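Immunoreactive 84kD antigen PG93 (Porphyromonas gingivalis, PDB 5M11) is an essential cell-surface component of the type-IX secretion system, a multidomain beta-propeller protein that binds zinc and calcium ions. Local coordinates at residues A[415-420]-A[439-444]; A[423-428]-A[467-472]; A[71-76]-A[118-123]; A[86-91]-A[133-138]. One frame throughout, in Å; residues are numbered along the deposited sequence.

Contact 1: residues A[415-420]-A[439-444]; sequences AECNPG and LGAVGK
In this beta-propeller part of the chain, the linker that carries one four-stranded blade over to the next, between strands 402-407 and 422-429, packs here against the hairpin loop joining the second and third strands of the following blade, 435-439 and 446-450. Val442 is the side chain that fills the junction. Its CG1 lies against the peptide between Glu416 and Cys417, 3.6 Å from Cys417 N, while both of its methyls reach Ala415: CG1 and CG2 of Val442 each stand 3.9 Å from Ala415 CB, so the small methyl is straddled by the valine fork. From the strand end, Leu439 joins in with CD1, which comes up to Ala415 N at 3.6 Å and brushes the CB of the same residue. On the far flank Cys417 takes over. Its CB sits 3.7 Å from Ala441 CB and also meets the carbonyl of Ala441; with chi1 at 44°, SG is set between the backbone N and the carbonyl carbon and lies 4.0 Å from Gly440 O. Cys417 and Asn418 together face Asp421 in a classic beta bulge as the linker approaches the next strand. Glu416 points the other way, and its OE2 hydrogen-bonds Ser408 OG within the linker. No hydrogen bond crosses between 415-420 and 439-444. Cohesion here therefore comes from van der Waals contact of short aliphatic groups with each other and with backbone, which fixes spacing rather than any directional pairing.

Contact 2: residues A[423-428]-A[467-472]; sequences RVKAIA and LASFGN
Lys425 runs along the backbone of Gly471 and joins two neighbouring blades of the beta-propeller: 422-429 and 469-475 are the first strands of consecutive four-stranded sheets. Strand 423-425 and strand 469-472 run in roughly the same direction, 30° apart, with their axes 7.6 Å from each other. The lysine CB already points toward the next blade. With CG anti to the backbone N (chi1 -163°) and every later torsion extended, the aliphatic chain passes across the oxygen end of the Gly471 carbonyl: CG lies 3.3 Å from Gly471 O, and CE is at the same distance of 3.3 Å from that oxygen. CD, between them, also comes within 3.4 Å of Phe470 O. Farther out, CE approaches Asn472 ND2 at 4.1 Å. The amine itself is carried past this strand, and NZ hydrogen-bonds Tyr317 OH; a buried lysine thus exposes carbon to the carbonyls and spends its polar tip on a residue of another blade. Beside it, where the chain turns a corner, Ala426 sets its CB against the same Gly471 carbonyl, 3.7 Å from Asn472 CA, and near the CB of Phe470. The glycine oxygen is therefore bordered by carbon from two successive residues, without a hydrogen bond across the contact. Asn472 N is held by Asn484 OD1, within its own blade. The other carbonyl met by the lysine chain is engaged as well: Ser469 OG donates to Phe470 O at 2.9 Å, tilted 21° from the carbonyl plane, while Trp333 NE1 bonds the same hydroxyl.

Contact 3: residues A[71-76]-A[118-123]; sequences SEQLKS and VGNRAY
With chi1 at 174°, Ser71 turns OG anti to its own nitrogen and directly at the carbonyl of Gly119, 3.0 Å away. The bond ties two adjacent beta-propeller blades together at their hairpin ends: residues 71-76 link the first two strands of one, and Val118 to Arg121 form the type II' beta turn between the first two strands of the next. The approach is nearly head-on, with a C=O...OG angle of 164°. The hydroxyl works twice, because Leu74 N donates to Ser71 OG at 3.1 Å in an ST motif; the loop thus orients the group that grips the neighbouring turn. Lys75 and Ser76 face Ser71 in a G1 beta bulge that completes the hairpin. Beyond this polar link, Leu74 places CD1 on the CB of Asn120 at 3.6 Å. Gln73, extended across the turn, spreads its amide over it, with NE2 3.5 Å from Gly119 CA, where no side chain intervenes. The amides of Gln73 and Asn120 are turned 65° apart rather than stacked, and Gln73 OE1 rests 3.5 Å from Asn120 CB.

Contact 4: residues A[86-91]-A[133-138]; sequences IDILDE and LDVAEA. With ZN (zinc ion), chain I.
The carbonyl of Val135, a flat peptide group at the start of a type I beta turn, is met by the end of Ile88, whose CD1 lies 3.3 Å from Val135 O. The other flat groups of the turn are the carboxylates of Asp134 and Glu137, and both face away from Ile88, to a zinc ion. Asp134 binds through OD2 at 2.1 Å from the metal, while its OD1 stays at 3.0 Å, so this carboxylate is essentially monodentate. Glu137 likewise uses one oxygen, OE2, also 2.1 Å from the zinc; here the ion sits on the CG side, leaving Glu137 OE1 4.1 Å from it. A third ligand atom comes from outside the two segments. The turn presents its other side to the apolar seam, where two blades of the N-terminal beta-propeller meet: strand 86-89, third in one four-stranded sheet, faces the end of strand 129-134, third in the next. Ile88 dominates that seam. Its CG1 is anti to the carbonyl carbon (chi1 -60°), which sends CD1 into the turn, 3.9 Å from Ala138 CB, and leaves CG2 to cross Val135 obliquely, 3.9 Å from Val135 CG1. Two residues earlier in each segment, Ile86 CG2 meets Leu133 CD2 at 4.0 Å, the two side chains lying alongside but running in opposite senses. Leu133 and Asp134 point to opposite sides of their strand, toward the seam and toward the metal. Weak bonds accompany the site: Glu137 N donates to Asp134 OD1, and Arg139 NH2 reaches Glu137 OE2.

The four contacts form two pairs on opposite sides of the chain's centre. Contacts 1 and 2, with centres 11 Å apart, share a blade: Gly440 N pairs with Arg423 O at 2.9 Å, and Ala441 N probably bonds Leu467 O. Contacts 3 and 4, 9 Å apart, both join the sheets 65-98 and 112-144; Ala122 O meets Leu133 N at 2.7 Å within the second, and Leu74 CD1 of contact 3 packs on Val135 of contact 4. Contact 4 holds a zinc site, about 6 Å from the Asn120 side chain of contact 3, and another zinc lies about 5 Å from the Asn472 side chain of contact 2. Contacts 1 and 3 are 60 Å apart between centres.

Contact 1: residues A[415-420]-A[439-444]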
loop_
_atom_site.group_PDB
_atom_site.type_symbol
_atom_site.label_atom_id
_atom_site.label_comp_id
_atom_site.label_asym_id
_atom_site.label_seq_id
_atom_site.Cartn_x
_atom_site.Cartn_y
_atom_site.Cartn_z
ATOM N N ALA A 415 6.089 -3.749 31.931
ATOM C CA ALA A 415 4.926 -4.032 32.779
ATOM C C ALA A 415 3.734 -4.535 31.953
ATOM O O ALA A 415 3.409 -3.949 30.913
ATOM C CB ALA A 415 4.534 -2.779 33.545
ATOM N N GLU A 416 3.083 -5.606 32.426
ATOM C CA GLU A 416 1.928 -6.202 31.762
ATOM C C GLU A 416 0.606 -5.679 32.351
ATOM O O GLU A 416 0.416 -5.697 33.572
ATOM C CB GLU A 416 1.970 -7.739 31.857
ATOM C CG GLU A 416 3.252 -8.387 31.358
ATOM C CD GLU A 416 3.305 -9.902 31.454
ATOM O OE1 GLU A 416 2.909 -10.461 32.505
ATOM O OE2 GLU A 416 3.783 -10.529 30.480
ATOM N N CYS A 417 -0.300 -5.216 31.474
ATOM C CA CYS A 417 -1.630 -4.710 31.839
ATOM C C CYS A 417 -2.554 -5.865 32.165
ATOM O O CYS A 417 -3.514 -5.693 32.919
ATOM C CB CYS A 417 -2.208 -3.837 30.732
ATOM S SG CYS A 417 -1.994 -4.509 29.065
ATOM N N ASN A 418 -2.276 -7.034 31.578
ATOM C CA ASN A 418 -3.010 -8.276 31.793
ATOM C C ASN A 418 -2.017 -9.430 31.865
ATOM O O ASN A 418 -0.950 -9.310 31.273
ATOM C CB ASN A 418 -4.058 -8.496 30.692
ATOM C CG ASN A 418 -5.347 -7.743 30.932
ATOM O OD1 ASN A 418 -5.939 -7.794 32.025
ATOM N ND2 ASN A 418 -5.810 -7.032 29.913
ATOM N N PRO A 419 -2.291 -10.533 32.599
ATOM C CA PRO A 419 -1.299 -11.623 32.669
ATOM C C PRO A 419 -0.924 -12.146 31.273
ATOM O O PRO A 419 -1.730 -12.784 30.589
ATOM C CB PRO A 419 -1.992 -12.684 33.541
ATOM C CG PRO A 419 -2.996 -11.921 34.344
ATOM C CD PRO A 419 -3.485 -10.844 33.417
ATOM N N GLY A 420 0.289 -11.786 30.852
ATOM C CA GLY A 420 0.856 -12.133 29.550
ATOM C C GLY A 420 0.600 -11.112 28.453
ATOM O O GLY A 420 0.802 -11.412 27.268
ATOM N N LEU A 439 4.694 2.243 27.852
ATOM C CA LEU A 439 3.838 1.054 27.942
ATOM C C LEU A 439 2.400 1.477 28.154
ATOM O O LEU A 439 2.124 2.431 28.895
ATOM C CB LEU A 439 4.269 0.145 29.109
ATOM C CG LEU A 439 5.724 -0.306 29.198
ATOM C CD1 LEU A 439 6.177 -0.396 30.652
ATOM C CD2 LEU A 439 5.927 -1.624 28.503
ATOM N N GLY A 440 1.488 0.743 27.548
ATOM C CA GLY A 440 0.066 1.017 27.691
ATOM C C GLY A 440 -0.623 0.268 28.815
ATOM O O GLY A 440 -0.246 -0.864 29.143
ATOM N N ALA A 441 -1.662 0.929 29.381
ATOM C CA ALA A 441 -2.596 0.517 30.443
ATOM C C ALA A 441 -1.911 -0.067 31.720
ATOM O O ALA A 441 -2.370 -1.081 32.250
ATOM C CB ALA A 441 -3.610 -0.475 29.883
ATOM N N VAL A 442 -0.841 0.596 32.224
ATOM C CA VAL A 442 -0.084 0.206 33.436
ATOM C C VAL A 442 0.349 1.455 34.200
ATOM O O VAL A 442 0.495 2.511 33.571
ATOM C CB VAL A 442 1.159 -0.700 33.166
ATOM C CG1 VAL A 442 0.769 -2.147 32.917
ATOM C CG2 VAL A 442 2.047 -0.157 32.053
ATOM N N GLY A 443 0.610 1.300 35.512
ATOM C CA GLY A 443 1.082 2.357 36.410
ATOM C C GLY A 443 2.382 3.031 35.990
ATOM O O GLY A 443 2.353 4.179 35.532
ATOM N N LYS A 444 3.539 2.314 36.124
ATOM C CA LYS A 444 4.887 2.786 35.755
ATOM C C LYS A 444 5.020 2.744 34.224
ATOM O O LYS A 444 5.670 1.862 33.637
ATOM C CB LYS A 444 5.977 1.956 36.455
ATOM C CG LYS A 444 6.052 2.132 37.968
ATOM C CD LYS A 444 6.836 1.009 38.638
ATOM C CE LYS A 444 8.284 1.372 38.880
ATOM N NZ LYS A 444 9.199 0.203 38.727
#

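Contact 2: residues A[423-428]-A[467-472]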
loop_
_atom_site.group_PDB
_atom_site.type_symbol
_atom_site.label_atom_id
_atom_site.label_comp_id
_atom_site.label_asym_id
_atom_site.label_seq_id
_atom_site.Cartn_x
_atom_site.Cartn_y
_atom_site.Cartn_z
ATOM N N ARG A 423 1.810 -4.224 26.202
ATOM C CA ARG A 423 1.638 -3.420 25.002
ATOM C C ARG A 423 2.629 -2.243 24.990
ATOM O O ARG A 423 2.461 -1.282 25.739
ATOM C CB ARG A 423 0.184 -2.972 24.874
ATOM C CG ARG A 423 -0.523 -2.658 26.182
ATOM C CD ARG A 423 -2.011 -2.471 25.961
ATOM N NE ARG A 423 -2.670 -3.706 25.538
ATOM C CZ ARG A 423 -3.765 -4.204 26.102
ATOM N NH1 ARG A 423 -4.326 -3.589 27.139
ATOM N NH2 ARG A 423 -4.298 -5.328 25.651
ATOM N N VAL A 424 3.672 -2.346 24.124
ATOM C CA VAL A 424 4.800 -1.410 24.001
ATOM C C VAL A 424 4.705 -0.524 22.729
ATOM O O VAL A 424 4.842 -1.035 21.610
ATOM C CB VAL A 424 6.163 -2.198 24.007
ATOM C CG1 VAL A 424 7.368 -1.255 24.052
ATOM C CG2 VAL A 424 6.238 -3.212 25.145
ATOM N N LYS A 425 4.553 0.802 22.919
ATOM C CA LYS A 425 4.544 1.800 21.837
ATOM C C LYS A 425 5.422 3.009 22.246
ATOM O O LYS A 425 5.836 3.059 23.398
ATOM C CB LYS A 425 3.111 2.242 21.454
ATOM C CG LYS A 425 3.098 2.920 20.095
ATOM C CD LYS A 425 1.774 3.401 19.562
ATOM C CE LYS A 425 2.084 3.915 18.165
ATOM N NZ LYS A 425 0.888 4.378 17.425
ATOM N N ALA A 426 5.717 3.965 21.315
ATOM C CA ALA A 426 6.531 5.186 21.511
ATOM C C ALA A 426 7.975 4.883 22.020
ATOM O O ALA A 426 8.417 5.470 23.019
ATOM C CB ALA A 426 5.823 6.158 22.451
ATOM N N ILE A 427 8.721 4.001 21.295
ATOM C CA ILE A 427 10.102 3.611 21.657
ATOM C C ILE A 427 11.150 4.397 20.856
ATOM O O ILE A 427 11.074 4.455 19.621
ATOM C CB ILE A 427 10.390 2.081 21.561
ATOM C CG1 ILE A 427 9.950 1.473 20.196
ATOM C CG2 ILE A 427 9.773 1.359 22.747
ATOM C CD1 ILE A 427 10.562 0.077 19.836
ATOM N N ALA A 428 12.160 4.953 21.564
ATOM C CA ALA A 428 13.258 5.691 20.939
ATOM C C ALA A 428 14.555 5.512 21.736
ATOM O O ALA A 428 14.522 5.016 22.863
ATOM C CB ALA A 428 12.899 7.165 20.825
ATOM N N LEU A 467 -2.742 5.678 31.518
ATOM C CA LEU A 467 -3.450 5.980 30.266
ATOM C C LEU A 467 -3.301 4.818 29.294
ATOM O O LEU A 467 -2.254 4.173 29.262
ATOM C CB LEU A 467 -3.044 7.318 29.610
ATOM C CG LEU A 467 -1.589 7.560 29.170
ATOM C CD1 LEU A 467 -1.353 7.087 27.736
ATOM C CD2 LEU A 467 -1.274 9.051 29.219
ATOM N N ALA A 468 -4.374 4.540 28.541
ATOM C CA ALA A 468 -4.490 3.448 27.579
ATOM C C ALA A 468 -3.305 3.363 26.598
ATOM O O ALA A 468 -2.663 2.317 26.533
ATOM C CB ALA A 468 -5.790 3.579 26.804
ATOM N N SER A 469 -3.011 4.435 25.840
ATOM C CA SER A 469 -1.930 4.374 24.866
ATOM C C SER A 469 -1.339 5.721 24.521
ATOM O O SER A 469 -2.061 6.706 24.323
ATOM C CB SER A 469 -2.418 3.721 23.579
ATOM O OG SER A 469 -1.428 3.750 22.565
ATOM N N PHE A 470 -0.002 5.731 24.426
ATOM C CA PHE A 470 0.810 6.849 23.977
ATOM C C PHE A 470 1.008 6.679 22.478
ATOM O O PHE A 470 0.655 5.630 21.928
ATOM C CB PHE A 470 2.163 6.885 24.715
ATOM C CG PHE A 470 2.180 7.460 26.113
ATOM C CD1 PHE A 470 2.254 8.834 26.317
ATOM C CD2 PHE A 470 2.214 6.624 27.225
ATOM C CE1 PHE A 470 2.329 9.361 27.615
ATOM C CE2 PHE A 470 2.252 7.151 28.522
ATOM C CZ PHE A 470 2.316 8.514 28.710
ATOM N N GLY A 471 1.579 7.685 21.827
ATOM C CA GLY A 471 1.821 7.660 20.393
ATOM C C GLY A 471 3.253 7.356 20.047
ATOM O O GLY A 471 3.655 6.194 20.002
ATOM N N ASN A 472 4.027 8.401 19.789
ATOM C CA ASN A 472 5.430 8.277 19.398
ATOM C C ASN A 472 6.315 9.222 20.230
ATOM O O ASN A 472 5.835 10.230 20.752
ATOM C CB ASN A 472 5.590 8.537 17.898
ATOM C CG ASN A 472 4.679 7.707 17.025
ATOM O OD1 ASN A 472 3.629 8.178 16.553
ATOM N ND2 ASN A 472 5.048 6.450 16.820
#

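Contact 3: residues A[71-76]-A[118-123]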
loop_
_atom_site.group_PDB
_atom_site.type_symbol
_atom_site.label_atom_id
_atom_site.label_comp_id
_atom_site.label_asym_id
_atom_site.label_seq_id
_atom_site.Cartn_x
_atom_site.Cartn_y
_atom_site.Cartn_z
ATOM N N SER A 71 -7.702 -14.541 -23.293
ATOM C CA SER A 71 -8.433 -14.849 -24.503
ATOM C C SER A 71 -7.437 -15.413 -25.518
ATOM O O SER A 71 -6.700 -14.655 -26.169
ATOM C CB SER A 71 -9.156 -13.624 -25.049
ATOM O OG SER A 71 -9.726 -13.959 -26.303
ATOM N N GLU A 72 -7.395 -16.767 -25.611
ATOM C CA GLU A 72 -6.550 -17.553 -26.522
ATOM C C GLU A 72 -6.713 -17.015 -27.957
ATOM O O GLU A 72 -5.721 -16.837 -28.669
ATOM C CB GLU A 72 -6.932 -19.044 -26.412
ATOM C CG GLU A 72 -6.191 -20.011 -27.327
ATOM C CD GLU A 72 -6.567 -21.475 -27.152
ATOM O OE1 GLU A 72 -6.822 -21.896 -25.997
ATOM O OE2 GLU A 72 -6.572 -22.214 -28.166
ATOM N N GLN A 73 -7.961 -16.683 -28.332
ATOM C CA GLN A 73 -8.313 -16.159 -29.639
ATOM C C GLN A 73 -7.739 -14.748 -29.834
ATOM O O GLN A 73 -7.104 -14.513 -30.854
ATOM C CB GLN A 73 -9.844 -16.174 -29.824
ATOM C CG GLN A 73 -10.316 -16.093 -31.274
ATOM C CD GLN A 73 -11.719 -15.521 -31.357
ATOM O OE1 GLN A 73 -11.924 -14.331 -31.666
ATOM N NE2 GLN A 73 -12.722 -16.350 -31.065
ATOM N N LEU A 74 -7.906 -13.838 -28.862
ATOM C CA LEU A 74 -7.444 -12.451 -29.029
ATOM C C LEU A 74 -6.019 -12.167 -28.507
ATOM O O LEU A 74 -5.580 -11.013 -28.570
ATOM C CB LEU A 74 -8.424 -11.482 -28.356
ATOM C CG LEU A 74 -9.841 -11.481 -28.906
ATOM C CD1 LEU A 74 -10.792 -11.026 -27.871
ATOM C CD2 LEU A 74 -9.966 -10.622 -30.147
ATOM N N LYS A 75 -5.292 -13.207 -28.009
ATOM C CA LYS A 75 -3.946 -13.089 -27.424
ATOM C C LYS A 75 -3.922 -11.899 -26.426
ATOM O O LYS A 75 -2.941 -11.163 -26.347
ATOM C CB LYS A 75 -2.864 -12.978 -28.515
ATOM C CG LYS A 75 -2.688 -14.267 -29.307
ATOM C CD LYS A 75 -1.792 -14.081 -30.518
ATOM C CE LYS A 75 -2.079 -15.089 -31.608
ATOM N NZ LYS A 75 -1.509 -14.673 -32.922
ATOM N N SER A 76 -5.042 -11.719 -25.678
ATOM C CA SER A 76 -5.221 -10.643 -24.705
ATOM C C SER A 76 -5.658 -11.167 -23.354
ATOM O O SER A 76 -6.359 -12.177 -23.270
ATOM C CB SER A 76 -6.236 -9.623 -25.202
ATOM O OG SER A 76 -5.846 -9.081 -26.451
ATOM N N VAL A 118 -15.083 -16.861 -23.361
ATOM C CA VAL A 118 -15.526 -17.754 -24.443
ATOM C C VAL A 118 -15.290 -17.015 -25.744
ATOM O O VAL A 118 -15.957 -16.015 -25.997
ATOM C CB VAL A 118 -17.004 -18.199 -24.295
ATOM C CG1 VAL A 118 -17.374 -19.208 -25.364
ATOM C CG2 VAL A 118 -17.292 -18.747 -22.907
ATOM N N GLY A 119 -14.309 -17.456 -26.513
ATOM C CA GLY A 119 -13.950 -16.820 -27.780
ATOM C C GLY A 119 -13.470 -15.389 -27.624
ATOM O O GLY A 119 -12.402 -15.139 -27.055
ATOM N N ASN A 120 -14.266 -14.436 -28.115
ATOM C CA ASN A 120 -13.885 -13.025 -28.039
ATOM C C ASN A 120 -14.859 -12.247 -27.113
ATOM O O ASN A 120 -14.942 -11.014 -27.167
ATOM C CB ASN A 120 -13.745 -12.400 -29.452
ATOM C CG ASN A 120 -14.992 -12.425 -30.291
ATOM O OD1 ASN A 120 -16.109 -12.665 -29.806
ATOM N ND2 ASN A 120 -14.832 -12.169 -31.582
ATOM N N ARG A 121 -15.535 -12.981 -26.216
ATOM C CA ARG A 121 -16.404 -12.379 -25.209
ATOM C C ARG A 121 -15.944 -12.820 -23.851
ATOM O O ARG A 121 -15.483 -13.947 -23.707
ATOM C CB ARG A 121 -17.909 -12.751 -25.395
ATOM C CG ARG A 121 -18.659 -12.056 -26.531
ATOM C CD ARG A 121 -18.743 -10.539 -26.439
ATOM N NE ARG A 121 -19.519 -9.952 -27.541
ATOM C CZ ARG A 121 -19.006 -9.475 -28.677
ATOM N NH1 ARG A 121 -19.801 -8.959 -29.604
ATOM N NH2 ARG A 121 -17.693 -9.518 -28.895
ATOM N N ALA A 122 -16.102 -11.961 -22.845
ATOM C CA ALA A 122 -15.854 -12.326 -21.457
ATOM C C ALA A 122 -17.146 -12.112 -20.698
ATOM O O ALA A 122 -17.832 -11.115 -20.942
ATOM C CB ALA A 122 -14.728 -11.520 -20.865
ATOM N N TYR A 123 -17.532 -13.076 -19.854
ATOM C CA TYR A 123 -18.742 -12.996 -19.044
ATOM C C TYR A 123 -18.324 -12.848 -17.636
ATOM O O TYR A 123 -17.624 -13.717 -17.110
ATOM C CB TYR A 123 -19.630 -14.225 -19.215
ATOM C CG TYR A 123 -19.994 -14.481 -20.652
ATOM C CD1 TYR A 123 -21.141 -13.922 -21.211
ATOM C CD2 TYR A 123 -19.166 -15.236 -21.472
ATOM C CE1 TYR A 123 -21.447 -14.101 -22.558
ATOM C CE2 TYR A 123 -19.469 -15.435 -22.811
ATOM C CZ TYR A 123 -20.620 -14.882 -23.346
ATOM O OH TYR A 123 -20.913 -15.112 -24.657
#

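Contact 4: residues A[86-91]-A[133-138]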
loop_
_atom_site.group_PDB
_atom_site.type_symbol
_atom_site.label_atom_id
_atom_site.label_comp_id
_atom_site.label_asym_id
_atom_site.label_seq_id
_atom_site.Cartn_x
_atom_site.Cartn_y
_atom_site.Cartn_z
ATOM N N ILE A 86 -11.842 -2.529 -15.173
ATOM C CA ILE A 86 -11.362 -3.538 -16.120
ATOM C C ILE A 86 -10.273 -2.932 -17.007
ATOM O O ILE A 86 -10.377 -1.776 -17.460
ATOM C CB ILE A 86 -12.534 -4.083 -16.986
ATOM C CG1 ILE A 86 -13.542 -4.926 -16.162
ATOM C CG2 ILE A 86 -12.041 -4.848 -18.209
ATOM C CD1 ILE A 86 -14.951 -4.763 -16.594
ATOM N N ASP A 87 -9.250 -3.742 -17.281
ATOM C CA ASP A 87 -8.164 -3.429 -18.194
ATOM C C ASP A 87 -8.021 -4.586 -19.167
ATOM O O ASP A 87 -8.289 -5.731 -18.787
ATOM C CB ASP A 87 -6.843 -3.193 -17.433
ATOM C CG ASP A 87 -6.535 -1.757 -17.042
ATOM O OD1 ASP A 87 -7.294 -0.845 -17.458
ATOM O OD2 ASP A 87 -5.505 -1.538 -16.370
ATOM N N ILE A 88 -7.637 -4.293 -20.427
ATOM C CA ILE A 88 -7.370 -5.321 -21.430
ATOM C C ILE A 88 -5.943 -5.136 -21.839
ATOM O O ILE A 88 -5.570 -4.063 -22.315
ATOM C CB ILE A 88 -8.352 -5.359 -22.627
ATOM C CG1 ILE A 88 -9.793 -5.613 -22.126
ATOM C CG2 ILE A 88 -7.944 -6.473 -23.591
ATOM C CD1 ILE A 88 -10.903 -5.187 -23.043
ATOM N N LEU A 89 -5.131 -6.153 -21.578
ATOM C CA LEU A 89 -3.704 -6.197 -21.881
ATOM C C LEU A 89 -3.535 -6.955 -23.193
ATOM O O LEU A 89 -3.676 -8.182 -23.214
ATOM C CB LEU A 89 -2.984 -6.905 -20.715
ATOM C CG LEU A 89 -1.529 -6.559 -20.432
ATOM C CD1 LEU A 89 -1.188 -6.867 -18.990
ATOM C CD2 LEU A 89 -0.594 -7.371 -21.314
ATOM N N ASP A 90 -3.291 -6.225 -24.297
ATOM C CA ASP A 90 -3.138 -6.853 -25.607
ATOM C C ASP A 90 -1.750 -7.534 -25.712
ATOM O O ASP A 90 -0.917 -7.396 -24.808
ATOM C CB ASP A 90 -3.426 -5.860 -26.766
ATOM C CG ASP A 90 -2.360 -4.849 -27.185
ATOM O OD1 ASP A 90 -1.188 -5.007 -26.781
ATOM O OD2 ASP A 90 -2.684 -3.947 -27.994
ATOM N N GLU A 91 -1.529 -8.293 -26.795
ATOM C CA GLU A 91 -0.300 -9.052 -27.060
ATOM C C GLU A 91 0.986 -8.176 -26.959
ATOM O O GLU A 91 1.979 -8.602 -26.360
ATOM C CB GLU A 91 -0.408 -9.699 -28.449
ATOM C CG GLU A 91 0.475 -10.916 -28.664
ATOM C CD GLU A 91 0.512 -11.427 -30.094
ATOM O OE1 GLU A 91 -0.235 -10.890 -30.950
ATOM O OE2 GLU A 91 1.286 -12.378 -30.356
ATOM N N LEU A 133 -18.490 -8.585 -21.752
ATOM C CA LEU A 133 -17.405 -7.740 -22.150
ATOM C C LEU A 133 -16.952 -8.119 -23.539
ATOM O O LEU A 133 -16.774 -9.309 -23.844
ATOM C CB LEU A 133 -16.275 -7.842 -21.125
ATOM C CG LEU A 133 -14.907 -7.286 -21.452
ATOM C CD1 LEU A 133 -14.941 -5.796 -21.675
ATOM C CD2 LEU A 133 -13.954 -7.626 -20.335
ATOM N N ASP A 134 -16.825 -7.088 -24.401
ATOM C CA ASP A 134 -16.313 -7.221 -25.746
ATOM C C ASP A 134 -14.817 -6.874 -25.633
ATOM O O ASP A 134 -14.421 -5.707 -25.597
ATOM C CB ASP A 134 -17.099 -6.353 -26.742
ATOM C CG ASP A 134 -16.633 -6.413 -28.185
ATOM O OD1 ASP A 134 -15.541 -6.971 -28.442
ATOM O OD2 ASP A 134 -17.347 -5.885 -29.058
ATOM N N VAL A 135 -14.008 -7.925 -25.493
ATOM C CA VAL A 135 -12.575 -7.861 -25.308
ATOM C C VAL A 135 -11.896 -7.128 -26.485
ATOM O O VAL A 135 -11.139 -6.207 -26.219
ATOM C CB VAL A 135 -11.999 -9.282 -25.077
ATOM C CG1 VAL A 135 -10.492 -9.224 -24.817
ATOM C CG2 VAL A 135 -12.729 -9.999 -23.928
ATOM N N ALA A 136 -12.178 -7.483 -27.757
ATOM C CA ALA A 136 -11.553 -6.802 -28.917
ATOM C C ALA A 136 -11.795 -5.297 -28.949
ATOM O O ALA A 136 -10.891 -4.552 -29.307
ATOM C CB ALA A 136 -12.062 -7.395 -30.218
ATOM N N GLU A 137 -13.014 -4.853 -28.574
ATOM C CA GLU A 137 -13.442 -3.459 -28.639
ATOM C C GLU A 137 -13.612 -2.766 -27.262
ATOM O O GLU A 137 -14.173 -1.672 -27.193
ATOM C CB GLU A 137 -14.764 -3.379 -29.413
ATOM C CG GLU A 137 -14.684 -3.664 -30.903
ATOM C CD GLU A 137 -16.017 -3.401 -31.564
ATOM O OE1 GLU A 137 -16.145 -2.354 -32.228
ATOM O OE2 GLU A 137 -16.969 -4.173 -31.322
ATOM N N ALA A 138 -13.111 -3.368 -26.184
ATOM C CA ALA A 138 -13.133 -2.802 -24.837
ATOM C C ALA A 138 -14.462 -2.089 -24.489
ATOM O O ALA A 138 -14.463 -0.917 -24.120
ATOM C CB ALA A 138 -11.973 -1.838 -24.684
HETATM ZN ZN ZN I . -16.824 -6.225 -31.082
#